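Glucosamine-6-phosphate deaminase (Bacillus subtilis, PDB 2BKX) belongs to the glucosamine-6-phosphate isomerase/6-phosphogluconolactonase family, has a Rossmann-like fold and holds fructose-6-phosphate in a pocket. Local coordinates at residues L119-S122 against L123-D127; G104-D107 against D108-A111; P144-S147 against F148-T152. All blocks are in the same frame, centred on the assembly; numbering follows the deposited sequence. Where two conformers were deposited one is given.

Overall arrangement
The three contacts are local turns and caps on the surface of one Rossmann-like domain, and they follow the chain in the order interaction 2, interaction 1, interaction 3. Interactions 2 and 1 mark the beginning and the end of helix 109-122, with centres 20 Å apart; the first leads in from strand 99-100, the second leads out to strand 128-131 of the mixed sheet. Interaction 3 lies in the long connection between strands 128-131 and 153-156, its centre 18 Å from interaction 1 and 19 Å from interaction 2. None touches another, yet R151 NH2 forms a salt bridge and T152 OG1 a hydrogen bond with E117, tying that connection to the same helix.

Interaction 1: L119-S122 against L123-D127; sequences LVDS and LGDTD
L119 O takes two bonds at the end of helix 109-122: the backbone N of L123 at 3.0 Å, and the hydroxyl OG of S122 at 2.9 Å from the same O. That hydroxyl sits between its own backbone N and carbonyl carbon (chi1 82°), which folds it back over the last turn to donate to L119 O. V120 O, one residue on, accepts from D125 N at 3.2 Å. L123 N is shared between L119 O and, weakly, V120 O. G124 N donates to D121 O at 3.0 Å. A water lies 2.7 Å from D121 O and 2.8 Å from D125 OD1, and probably links the helix end to that carboxylate. The two acids, D121 and D125, have their OD1 atoms 4.4 Å apart, and these like charges would probably repel weakly at this exposed turn. On the apolar side L119 and L123 cross obliquely, CD1 of L119 lying 4.1 Å from CG of L123; both leucines also rest on F100 of strand 99-100. Beyond the turn, D127 forms a salt bridge with K27 and accepts from the backbone N of V31. With G124 at positive phi (92°), G124 N bonded to D121 O and D125 N to V120 O, the arrangement is a Schellman motif, closing the helix before the chain enters strand 128-131 of the Rossmann-like sheet.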
loop_
_atom_site.group_PDB
_atom_site.type_symbol
_atom_site.label_atom_id
_atom_site.label_comp_id
_atom_site.label_asym_id
_atom_site.label_seq_id
_atom_site.Cartn_x
_atom_site.Cartn_y
_atom_site.Cartn_z
ATOM N N LEU A 119 -11.017 -13.585 2.623
ATOM C CA LEU A 119 -11.682 -12.741 1.644
ATOM C C LEU A 119 -10.791 -12.471 0.476
ATOM O O LEU A 119 -11.210 -12.581 -0.654
ATOM C CB LEU A 119 -12.112 -11.461 2.318
ATOM C CG LEU A 119 -12.700 -10.367 1.430
ATOM C CD1 LEU A 119 -13.935 -10.843 0.686
ATOM C CD2 LEU A 119 -12.994 -9.201 2.340
ATOM N N VAL A 120 -9.547 -12.077 0.729
ATOM C CA VAL A 120 -8.622 -11.812 -0.378
ATOM C C VAL A 120 -8.502 -13.047 -1.270
ATOM O O VAL A 120 -8.517 -12.923 -2.484
ATOM C CB VAL A 120 -7.228 -11.357 0.154
ATOM C CG1 VAL A 120 -6.220 -11.147 -0.997
ATOM C CG2 VAL A 120 -7.384 -10.077 0.943
ATOM N N ASP A 121 -8.402 -14.245 -0.681
ATOM C CA ASP A 121 -8.336 -15.458 -1.498
ATOM C C ASP A 121 -9.577 -15.647 -2.334
ATOM O O ASP A 121 -9.493 -15.970 -3.519
ATOM C CB ASP A 121 -8.115 -16.687 -0.630
ATOM C CG ASP A 121 -7.981 -17.970 -1.454
ATOM O OD1 ASP A 121 -6.843 -18.328 -1.756
ATOM O OD2 ASP A 121 -8.990 -18.606 -1.810
ATOM N N SER A 122 -10.729 -15.404 -1.734
ATOM C CA SER A 122 -11.986 -15.617 -2.438
ATOM C C SER A 122 -12.184 -14.659 -3.611
ATOM O O SER A 122 -12.909 -14.950 -4.575
ATOM C CB SER A 122 -13.158 -15.528 -1.485
ATOM O OG SER A 122 -13.526 -14.177 -1.261
ATOM N N LEU A 123 -11.528 -13.507 -3.531
ATOM C CA LEU A 123 -11.621 -12.525 -4.612
ATOM C C LEU A 123 -10.808 -12.909 -5.816
ATOM O O LEU A 123 -10.928 -12.274 -6.858
ATOM C CB LEU A 123 -11.225 -11.139 -4.108
ATOM C CG LEU A 123 -12.114 -10.578 -3.018
ATOM C CD1 LEU A 123 -11.479 -9.288 -2.432
ATOM C CD2 LEU A 123 -13.496 -10.334 -3.531
ATOM N N GLY A 124 -9.978 -13.932 -5.683
ATOM C CA GLY A 124 -9.050 -14.306 -6.719
ATOM C C GLY A 124 -7.693 -13.659 -6.597
ATOM O O GLY A 124 -6.956 -13.607 -7.556
ATOM N N ASP A 125 -7.343 -13.181 -5.407
ATOM C CA ASP A 125 -6.093 -12.458 -5.157
ATOM C C ASP A 125 -6.208 -11.097 -5.859
ATOM O O ASP A 125 -7.221 -10.815 -6.508
ATOM C CB ASP A 125 -4.821 -13.173 -5.671
ATOM C CG ASP A 125 -4.780 -14.676 -5.387
ATOM O OD1 ASP A 125 -5.029 -15.114 -4.239
ATOM O OD2 ASP A 125 -4.423 -15.430 -6.334
ATOM N N THR A 126 -5.184 -10.244 -5.745
ATOM C CA THR A 126 -5.186 -8.963 -6.471
ATOM C C THR A 126 -4.622 -9.030 -7.908
ATOM O O THR A 126 -3.670 -9.803 -8.195
ATOM C CB THR A 126 -4.440 -7.910 -5.636
ATOM O OG1 THR A 126 -3.066 -8.305 -5.517
ATOM C CG2 THR A 126 -5.057 -7.790 -4.270
ATOM N N ASP A 127 -5.154 -8.195 -8.803
ATOM C CA ASP A 127 -4.635 -7.984 -10.130
ATOM C C ASP A 127 -3.425 -7.044 -10.147
ATOM O O ASP A 127 -2.528 -7.147 -10.991
ATOM C CB ASP A 127 -5.723 -7.482 -11.075
ATOM C CG ASP A 127 -6.738 -8.551 -11.356
ATOM O OD1 ASP A 127 -6.388 -9.434 -12.157
ATOM O OD2 ASP A 127 -7.845 -8.560 -10.722
HETATM O O HOH W 1 -7.243 -16.831 -4.745
#

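Interaction 2: G104-D107 against D108-A111; sequences GNAD and DLEA
D108 OD2 accepts from A111 N at 3.1 Å, the capping bond that opens helix 109-122, while A106 and G104 of the preceding loop pack against L109 just inside it. D108 is the N-cap residue: its CG stands anti to the backbone N (chi1 -177°), a torsion that carries the carboxylate forward over the first turn. The bond is almost straight, 170° at the hydrogen, but A111 N meets OD2 from above the carboxylate plane, 68° out of it. A negative carboxylate at this end would probably interact favourably with the helix dipole as well as satisfying an amide that has no helical acceptor before it. The rest is van der Waals packing. The loop itself is tied down nearby: N105 N bonds to the side chain of N103, and the backbone of G104 pairs with G71. Loop and helix start meet round one branch of a leucine, for L109 turns its CD2 back toward the loop, where this methyl is 3.5 Å from A106 O, 3.6 Å from G104 O and 4.3 Å from A106 CB.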
loop_
_atom_site.group_PDB
_atom_site.type_symbol
_atom_site.label_atom_id
_atom_site.label_comp_id
_atom_site.label_asym_id
_atom_site.label_seq_id
_atom_site.Cartn_x
_atom_site.Cartn_y
_atom_site.Cartn_z
ATOM N N GLY A 104 -9.988 -2.540 12.114
ATOM C CA GLY A 104 -9.128 -2.385 13.276
ATOM C C GLY A 104 -9.884 -2.265 14.580
ATOM O O GLY A 104 -9.278 -2.319 15.645
ATOM N N ASN A 105 -11.197 -2.113 14.506
ATOM C CA ASN A 105 -12.037 -1.962 15.681
ATOM C C ASN A 105 -12.787 -3.258 16.000
ATOM O O ASN A 105 -13.646 -3.265 16.913
ATOM C CB ASN A 105 -13.028 -0.820 15.454
ATOM C CG ASN A 105 -13.349 -0.092 16.742
ATOM O OD1 ASN A 105 -14.510 0.061 17.122
ATOM N ND2 ASN A 105 -12.297 0.322 17.454
ATOM N N ALA A 106 -12.450 -4.378 15.328
ATOM C CA ALA A 106 -13.103 -5.653 15.644
ATOM C C ALA A 106 -12.766 -6.092 17.052
ATOM O O ALA A 106 -11.715 -5.768 17.555
ATOM C CB ALA A 106 -12.737 -6.762 14.633
ATOM N N ASP A 107 -13.676 -6.836 17.664
ATOM C CA ASP A 107 -13.465 -7.370 19.013
ATOM C C ASP A 107 -12.350 -8.395 19.078
ATOM O O ASP A 107 -11.619 -8.443 20.043
ATOM C CB ASP A 107 -14.753 -7.980 19.546
ATOM C CG ASP A 107 -15.775 -6.942 19.942
ATOM O OD1 ASP A 107 -15.423 -5.769 20.184
ATOM O OD2 ASP A 107 -16.952 -7.336 20.049
ATOM N N ASP A 108 -12.209 -9.184 18.024
ATOM C CA ASP A 108 -11.189 -10.226 17.986
ATOM C C ASP A 108 -10.361 -9.932 16.747
ATOM O O ASP A 108 -10.744 -10.257 15.618
ATOM C CB ASP A 108 -11.843 -11.594 17.908
ATOM C CG ASP A 108 -10.835 -12.736 17.948
ATOM O OD1 ASP A 108 -11.243 -13.861 18.290
ATOM O OD2 ASP A 108 -9.640 -12.534 17.638
ATOM N N LEU A 109 -9.210 -9.319 16.960
ATOM C CA LEU A 109 -8.405 -8.878 15.814
ATOM C C LEU A 109 -7.753 -10.054 15.082
ATOM O O LEU A 109 -7.612 -10.022 13.861
ATOM C CB LEU A 109 -7.362 -7.902 16.284
ATOM C CG LEU A 109 -7.942 -6.601 16.820
ATOM C CD1 LEU A 109 -6.779 -5.801 17.316
ATOM C CD2 LEU A 109 -8.745 -5.832 15.791
ATOM N N GLU A 110 -7.399 -11.103 15.811
ATOM C CA GLU A 110 -6.885 -12.318 15.168
ATOM C C GLU A 110 -7.899 -12.937 14.187
ATOM O O GLU A 110 -7.563 -13.333 13.040
ATOM C CB GLU A 110 -6.500 -13.332 16.250
ATOM C CG GLU A 110 -5.139 -13.077 16.845
ATOM C CD GLU A 110 -4.561 -14.296 17.609
ATOM O OE1 GLU A 110 -5.108 -15.440 17.498
ATOM O OE2 GLU A 110 -3.535 -14.119 18.317
ATOM N N ALA A 111 -9.140 -13.054 14.644
ATOM C CA ALA A 111 -10.190 -13.570 13.803
ATOM C C ALA A 111 -10.470 -12.668 12.608
ATOM O O ALA A 111 -10.675 -13.150 11.496
ATOM C CB ALA A 111 -11.488 -13.810 14.613
#

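Interaction 3: P144-S147 against F148-T152; sequences PGTS and FKSRT
Hydrogen bonds between S147 and the two residues K149 and S150 hold this type I beta turn, which runs from S147 to S150. S147 O is gripped twice by S150. The hydroxyl OG of S150 donates to it at 2.8 Å, C=O...donor angle 170°, while the backbone N of S150 reaches S147 O at 3.0 Å from above the carbonyl plane, 64° out of it, so the two donors come from clearly different directions. The hydroxyl is placed for this by a chi1 of 57°, which sets OG between the backbone N and the carbonyl carbon of S150. S147 answers with its own side chain: its OG accepts from K149 N at 2.9 Å, an ST turn laid over the beta turn. Among van der Waals contacts, CG2 of T146 lies 3.3 Å from S150 OG, and CB of K149 sits 3.5 Å from S147 OG before the lysine chain extends away. The F148 ring has S147 C at its edge, near its plane, and also touches I184, S221 and A222. Beyond the two segments, T146 OG1 bonds to E143 O, and S150 OG is also hydrogen-bonded to the backbone N of I184. The chemistry is that of two serines using side chain and backbone together: one hydroxyl accepts from an amide inside the turn, while the other donates to S147 O and also bonds to I184 N, so that a single hydroxyl joins the turn to the start of helix 184-188.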
loop_
_atom_site.group_PDB
_atom_site.type_symbol
_atom_site.label_atom_id
_atom_site.label_comp_id
_atom_site.label_asym_id
_atom_site.label_seq_id
_atom_site.Cartn_x
_atom_site.Cartn_y
_atom_site.Cartn_z
ATOM N N PRO A 144 10.718 -5.400 9.865
ATOM C CA PRO A 144 11.861 -6.306 9.828
ATOM C C PRO A 144 11.733 -7.489 10.754
ATOM O O PRO A 144 11.268 -7.365 11.894
ATOM C CB PRO A 144 13.010 -5.380 10.222
ATOM C CG PRO A 144 12.595 -4.047 9.704
ATOM C CD PRO A 144 11.130 -3.990 9.946
ATOM N N GLY A 145 12.087 -8.652 10.210
ATOM C CA GLY A 145 11.953 -9.901 10.907
ATOM C C GLY A 145 10.725 -10.706 10.564
ATOM O O GLY A 145 10.563 -11.815 11.071
ATOM N N THR A 146 9.838 -10.163 9.722
ATOM C CA THR A 146 8.626 -10.859 9.385
ATOM C C THR A 146 8.945 -11.952 8.363
ATOM O O THR A 146 9.651 -11.728 7.385
ATOM C CB THR A 146 7.594 -9.867 8.788
ATOM O OG1 THR A 146 7.287 -8.843 9.740
ATOM C CG2 THR A 146 6.277 -10.523 8.417
ATOM N N SER A 147 8.402 -13.131 8.585
ATOM C CA SER A 147 8.507 -14.200 7.603
ATOM C C SER A 147 7.933 -13.825 6.243
ATOM O O SER A 147 6.850 -13.209 6.149
ATOM C CB SER A 147 7.712 -15.417 8.076
ATOM O OG SER A 147 7.739 -16.457 7.112
ATOM N N PHE A 148 8.622 -14.234 5.171
ATOM C CA PHE A 148 8.101 -14.087 3.833
ATOM C C PHE A 148 6.849 -14.936 3.594
ATOM O O PHE A 148 6.155 -14.740 2.601
ATOM C CB PHE A 148 9.174 -14.376 2.788
ATOM C CG PHE A 148 10.268 -13.338 2.704
ATOM C CD1 PHE A 148 10.352 -12.232 3.531
ATOM C CD2 PHE A 148 11.261 -13.509 1.758
ATOM C CE1 PHE A 148 11.369 -11.317 3.379
ATOM C CE2 PHE A 148 12.294 -12.576 1.634
ATOM C CZ PHE A 148 12.332 -11.511 2.429
ATOM N N LYS A 149 6.571 -15.910 4.471
ATOM C CA LYS A 149 5.357 -16.708 4.385
ATOM C C LYS A 149 4.181 -16.099 5.159
ATOM O O LYS A 149 3.080 -16.674 5.200
ATOM C CB LYS A 149 5.607 -18.134 4.888
ATOM C CG LYS A 149 6.625 -18.862 4.059
ATOM C CD LYS A 149 6.808 -20.323 4.471
ATOM C CE LYS A 149 7.896 -20.977 3.614
ATOM N NZ LYS A 149 7.899 -22.456 3.700
ATOM N N SER A 150 4.382 -14.931 5.775
ATOM C CA SER A 150 3.341 -14.342 6.592
ATOM C C SER A 150 2.076 -14.041 5.807
ATOM O O SER A 150 2.123 -13.700 4.619
ATOM C CB SER A 150 3.864 -13.062 7.234
ATOM O OG SER A 150 4.331 -12.117 6.309
ATOM N N ARG A 151 0.954 -14.164 6.516
ATOM C CA ARG A 151 -0.382 -13.865 6.009
ATOM C C ARG A 151 -0.943 -12.682 6.809
ATOM O O ARG A 151 -0.213 -12.098 7.612
ATOM C CB ARG A 151 -1.252 -15.114 6.120
ATOM C CG ARG A 151 -0.784 -16.231 5.199
ATOM C CD ARG A 151 -1.220 -16.017 3.782
ATOM N NE ARG A 151 -0.802 -17.130 2.919
ATOM C CZ ARG A 151 -1.154 -17.241 1.675
ATOM N NH1 ARG A 151 -0.711 -18.279 0.951
ATOM N NH2 ARG A 151 -1.893 -16.300 1.122
ATOM N N THR A 152 -2.197 -12.293 6.571
ATOM C CA THR A 152 -2.719 -11.118 7.241
ATOM C C THR A 152 -2.633 -11.367 8.750
ATOM O O THR A 152 -2.998 -12.458 9.236
ATOM C CB THR A 152 -4.164 -10.833 6.787
ATOM O OG1 THR A 152 -4.226 -10.623 5.359
ATOM C CG2 THR A 152 -4.712 -9.627 7.456
#